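PDB 5LPE: kallikrein-10 from Homo sapiens, which is a secreted, zymogen-like serine protease of the kallikrein subfamily that zinc inhibits and that has a tumour-suppressor role in breast and prostate cancer. Local coordinates for residues A[66-71]-A[99-104]. Residues are numbered along the deposited sequence; the frame is centred on the assembly and turned at random.
Sequences QLRRTT and LKLARP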
ATOM      1  N   GLN A  66      -8.358   7.547 -15.153  1.00 52.94           N
ATOM      2  CA  GLN A  66      -7.968   8.903 -14.868  1.00 51.22           C
ATOM      3  C   GLN A  66      -6.512   8.999 -14.579  1.00 50.36           C
ATOM      4  O   GLN A  66      -6.011   8.350 -13.702  1.00 44.76           O
ATOM      5  CB  GLN A  66      -8.808   9.486 -13.753  1.00 49.54           C
ATOM      6  CG  GLN A  66     -10.272   9.441 -14.093  1.00 52.13           C
ATOM      7  CD  GLN A  66     -11.224   9.705 -12.944  1.00 51.72           C
ATOM      8  OE1 GLN A  66     -10.965  10.505 -12.069  1.00 45.06           O
ATOM      9  NE2 GLN A  66     -12.368   9.055 -12.992  1.00 58.41           N
ATOM     10  N   LEU A  67      -5.844   9.844 -15.336  1.00 45.95           N
ATOM     11  CA  LEU A  67      -4.441  10.039 -15.190  1.00 45.27           C
ATOM     12  C   LEU A  67      -4.181  11.308 -14.479  1.00 43.92           C
ATOM     13  O   LEU A  67      -4.795  12.304 -14.728  1.00 39.71           O
ATOM     14  CB  LEU A  67      -3.769  10.127 -16.547  1.00 44.35           C
ATOM     15  CG  LEU A  67      -3.598   8.826 -17.290  1.00 52.20           C
ATOM     16  CD1 LEU A  67      -2.712   8.976 -18.501  1.00 47.99           C
ATOM     17  CD2 LEU A  67      -3.008   7.823 -16.344  1.00 50.33           C
ATOM     18  N   ARG A  68      -3.237  11.269 -13.583  1.00 37.80           N
ATOM     19  CA  ARG A  68      -2.861  12.503 -12.907  1.00 35.06           C
ATOM     20  C   ARG A  68      -1.361  12.460 -12.685  1.00 33.75           C
ATOM     21  O   ARG A  68      -0.709  11.439 -12.883  1.00 37.51           O
ATOM     22  CB  ARG A  68      -3.570  12.706 -11.561  1.00 27.84           C
ATOM     23  CG  ARG A  68      -5.063  12.838 -11.628  1.00 39.67           C
ATOM     24  CD  ARG A  68      -5.505  14.111 -12.312  1.00 34.47           C
ATOM     25  NE  ARG A  68      -6.923  14.329 -12.059  1.00 38.78           N
ATOM     26  CZ  ARG A  68      -7.898  13.780 -12.774  1.00 33.45           C
ATOM     27  NH1 ARG A  68      -7.605  12.989 -13.791  1.00 35.95           N
ATOM     28  NH2 ARG A  68      -9.161  14.020 -12.472  1.00 34.91           N
ATOM     29  N   ARG A  69      -0.807  13.584 -12.285  1.00 37.72           N
ATOM     30  CA  ARG A  69       0.581  13.629 -11.883  1.00 36.04           C
ATOM     31  C   ARG A  69       0.690  14.258 -10.526  1.00 34.39           C
ATOM     32  O   ARG A  69      -0.224  14.927 -10.048  1.00 39.42           O
ATOM     33  CB  ARG A  69       1.423  14.426 -12.837  1.00 37.07           C
ATOM     34  CG  ARG A  69       1.421  13.774 -14.095  1.00 46.27           C
ATOM     35  CD  ARG A  69       2.061  14.638 -15.018  1.00 57.20           C
ATOM     36  NE  ARG A  69       1.069  15.151 -15.920  1.00 57.85           N
ATOM     37  CZ  ARG A  69       1.388  15.520 -17.138  1.00 55.59           C
ATOM     38  NH1 ARG A  69       0.453  15.944 -17.982  1.00 59.15           N
ATOM     39  NH2 ARG A  69       2.639  15.289 -17.536  1.00 50.99           N
ATOM     40  N   THR A  70       1.844  14.061  -9.930  1.00 33.28           N
ATOM     41  CA  THR A  70       2.045  14.504  -8.569  1.00 33.72           C
ATOM     42  C   THR A  70       2.846  15.802  -8.571  1.00 32.99           C
ATOM     43  O   THR A  70       3.616  16.087  -9.493  1.00 37.20           O
ATOM     44  CB  THR A  70       2.710  13.396  -7.741  1.00 25.99           C
ATOM     45  OG1 THR A  70       3.977  13.075  -8.297  1.00 24.68           O
ATOM     46  CG2 THR A  70       1.857  12.146  -7.804  1.00 24.58           C
ATOM     47  N   THR A  71       2.557  16.645  -7.589  1.00 29.17           N
ATOM     48  CA  THR A  71       3.355  17.832  -7.330  1.00 28.52           C
ATOM     49  C   THR A  71       4.007  17.710  -5.960  1.00 28.85           C
ATOM     50  O   THR A  71       5.204  17.432  -5.869  1.00 29.34           O
ATOM     51  CB  THR A  71       2.488  19.085  -7.423  1.00 34.86           C
ATOM     52  OG1 THR A  71       1.297  18.882  -6.650  1.00 37.58           O
ATOM     53  CG2 THR A  71       2.095  19.345  -8.860  1.00 35.50           C
ATOM     54  N   LEU A  99       1.685  11.600  -1.800  1.00 23.04           N
ATOM     55  CA  LEU A  99       1.775  12.193  -3.126  1.00 22.68           C
ATOM     56  C   LEU A  99       0.551  13.067  -3.358  1.00 25.00           C
ATOM     57  O   LEU A  99      -0.586  12.595  -3.235  1.00 24.76           O
ATOM     58  CB  LEU A  99       1.868  11.107  -4.196  1.00 19.88           C
ATOM     59  CG  LEU A  99       3.203  10.366  -4.204  1.00 22.99           C
ATOM     60  CD1 LEU A  99       3.505   9.818  -5.572  1.00 20.24           C
ATOM     61  CD2 LEU A  99       4.345  11.260  -3.748  1.00 25.99           C
ATOM     62  N   LYS A 100       0.773  14.330  -3.694  1.00 23.85           N
ATOM     63  CA  LYS A 100      -0.341  15.197  -4.035  1.00 26.85           C
ATOM     64  C   LYS A 100      -0.591  15.162  -5.539  1.00 27.59           C
ATOM     65  O   LYS A 100       0.339  15.320  -6.331  1.00 28.26           O
ATOM     66  CB  LYS A 100      -0.091  16.626  -3.571  1.00 26.69           C
ATOM     67  CG  LYS A 100      -1.370  17.452  -3.594  1.00 28.54           C
ATOM     68  CD  LYS A 100      -1.090  18.877  -3.975  1.00 31.78           C
ATOM     69  CE  LYS A 100      -2.084  19.806  -3.318  1.00 33.19           C
ATOM     70  NZ  LYS A 100      -3.447  19.276  -3.455  1.00 39.70           N
ATOM     71  N   LEU A 101      -1.844  14.955  -5.931  1.00 25.86           N
ATOM     72  CA  LEU A 101      -2.194  14.970  -7.348  1.00 31.26           C
ATOM     73  C   LEU A 101      -2.338  16.404  -7.867  1.00 30.20           C
ATOM     74  O   LEU A 101      -2.886  17.284  -7.194  1.00 29.88           O
ATOM     75  CB  LEU A 101      -3.486  14.185  -7.597  1.00 29.39           C
ATOM     76  CG  LEU A 101      -3.514  12.719  -7.154  1.00 32.02           C
ATOM     77  CD1 LEU A 101      -4.745  11.984  -7.697  1.00 26.67           C
ATOM     78  CD2 LEU A 101      -2.230  12.008  -7.549  1.00 25.51           C
ATOM     79  N   ALA A 102      -1.817  16.632  -9.073  1.00 33.53           N
ATOM     80  CA  ALA A 102      -1.890  17.954  -9.683  1.00 36.92           C
ATOM     81  C   ALA A 102      -3.320  18.455  -9.682  1.00 35.99           C
ATOM     82  O   ALA A 102      -3.618  19.526  -9.147  1.00 34.84           O
ATOM     83  CB  ALA A 102      -1.329  17.901 -11.106  1.00 30.95           C
ATOM     84  N   ARG A 103      -4.229  17.652 -10.219  1.00 37.96           N
ATOM     85  CA  ARG A 103      -5.645  17.952 -10.255  1.00 44.60           C
ATOM     86  C   ARG A 103      -6.422  16.890  -9.481  1.00 40.56           C
ATOM     87  O   ARG A 103      -6.053  15.706  -9.499  1.00 34.58           O
ATOM     88  CB  ARG A 103      -6.151  18.017 -11.705  1.00 45.02           C
ATOM     89  CG  ARG A 103      -5.367  18.982 -12.587  1.00 47.27           C
ATOM     90  CD  ARG A 103      -5.910  19.033 -14.017  1.00 52.33           C
ATOM     91  NE  ARG A 103      -5.417  17.958 -14.884  1.00 49.56           N
ATOM     92  CZ  ARG A 103      -6.180  16.993 -15.393  1.00 45.29           C
ATOM     93  NH1 ARG A 103      -7.483  16.951 -15.126  1.00 42.77           N
ATOM     94  NH2 ARG A 103      -5.645  16.072 -16.179  1.00 38.73           N
ATOM     95  N   PRO A 104      -7.501  17.284  -8.798  1.00 33.68           N
ATOM     96  CA  PRO A 104      -8.272  16.320  -8.004  1.00 32.16           C
ATOM     97  C   PRO A 104      -8.889  15.232  -8.866  1.00 33.74           C
ATOM     98  O   PRO A 104      -9.248  15.444 -10.027  1.00 36.01           O
ATOM     99  CB  PRO A 104      -9.366  17.177  -7.352  1.00 32.54           C
ATOM    100  CG  PRO A 104      -8.922  18.585  -7.508  1.00 33.78           C
ATOM    101  CD  PRO A 104      -8.074  18.635  -8.737  1.00 31.23           C
TER
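Pro104 O is gripped by two nitrogens of Arg68: NH2 at 2.8 Å makes the straighter bond (159° at the hydrogen), while NE comes in from the same face of the carbonyl, well above its plane. The oxygen itself lies near the guanidinium plane, at its edge. NE also makes a weak bond to Arg103 O, and NH1 of Arg68 turns back to Leu67 O in its own strand, 3.0 Å away and in the guanidinium plane. With NE and NH2 tied to Pro104 O and NH1 to Leu67 O, the rotation of the group is fixed. A bend at chi2 (-68°) swings CD and NE toward Arg103 O, while CG rests against Leu101 CD1. The guanidinium of Arg103 stacks on one face of that of Arg68, planes 20° apart and centres 4.5 Å apart; the carbonyls round Arg68 probably offset the like charges. All this sits where the chain runs out of strand 97-101, which pairs antiparallel with strand 66-75 in the N-terminal beta-barrel of the chymotrypsin-like fold. Thr70 and Leu101 form a non-hydrogen-bonded pair, flanked by backbone bonds from Ala102 N to Arg69 O and from Thr71 N to Lys100 O (2.9 Å). Thr70 CG2 packs on Leu99 CD1 at 3.6 Å, while OG1 bonds to Leu50 O. One residue further along, Thr71 OG1 lies against Lys100 CD.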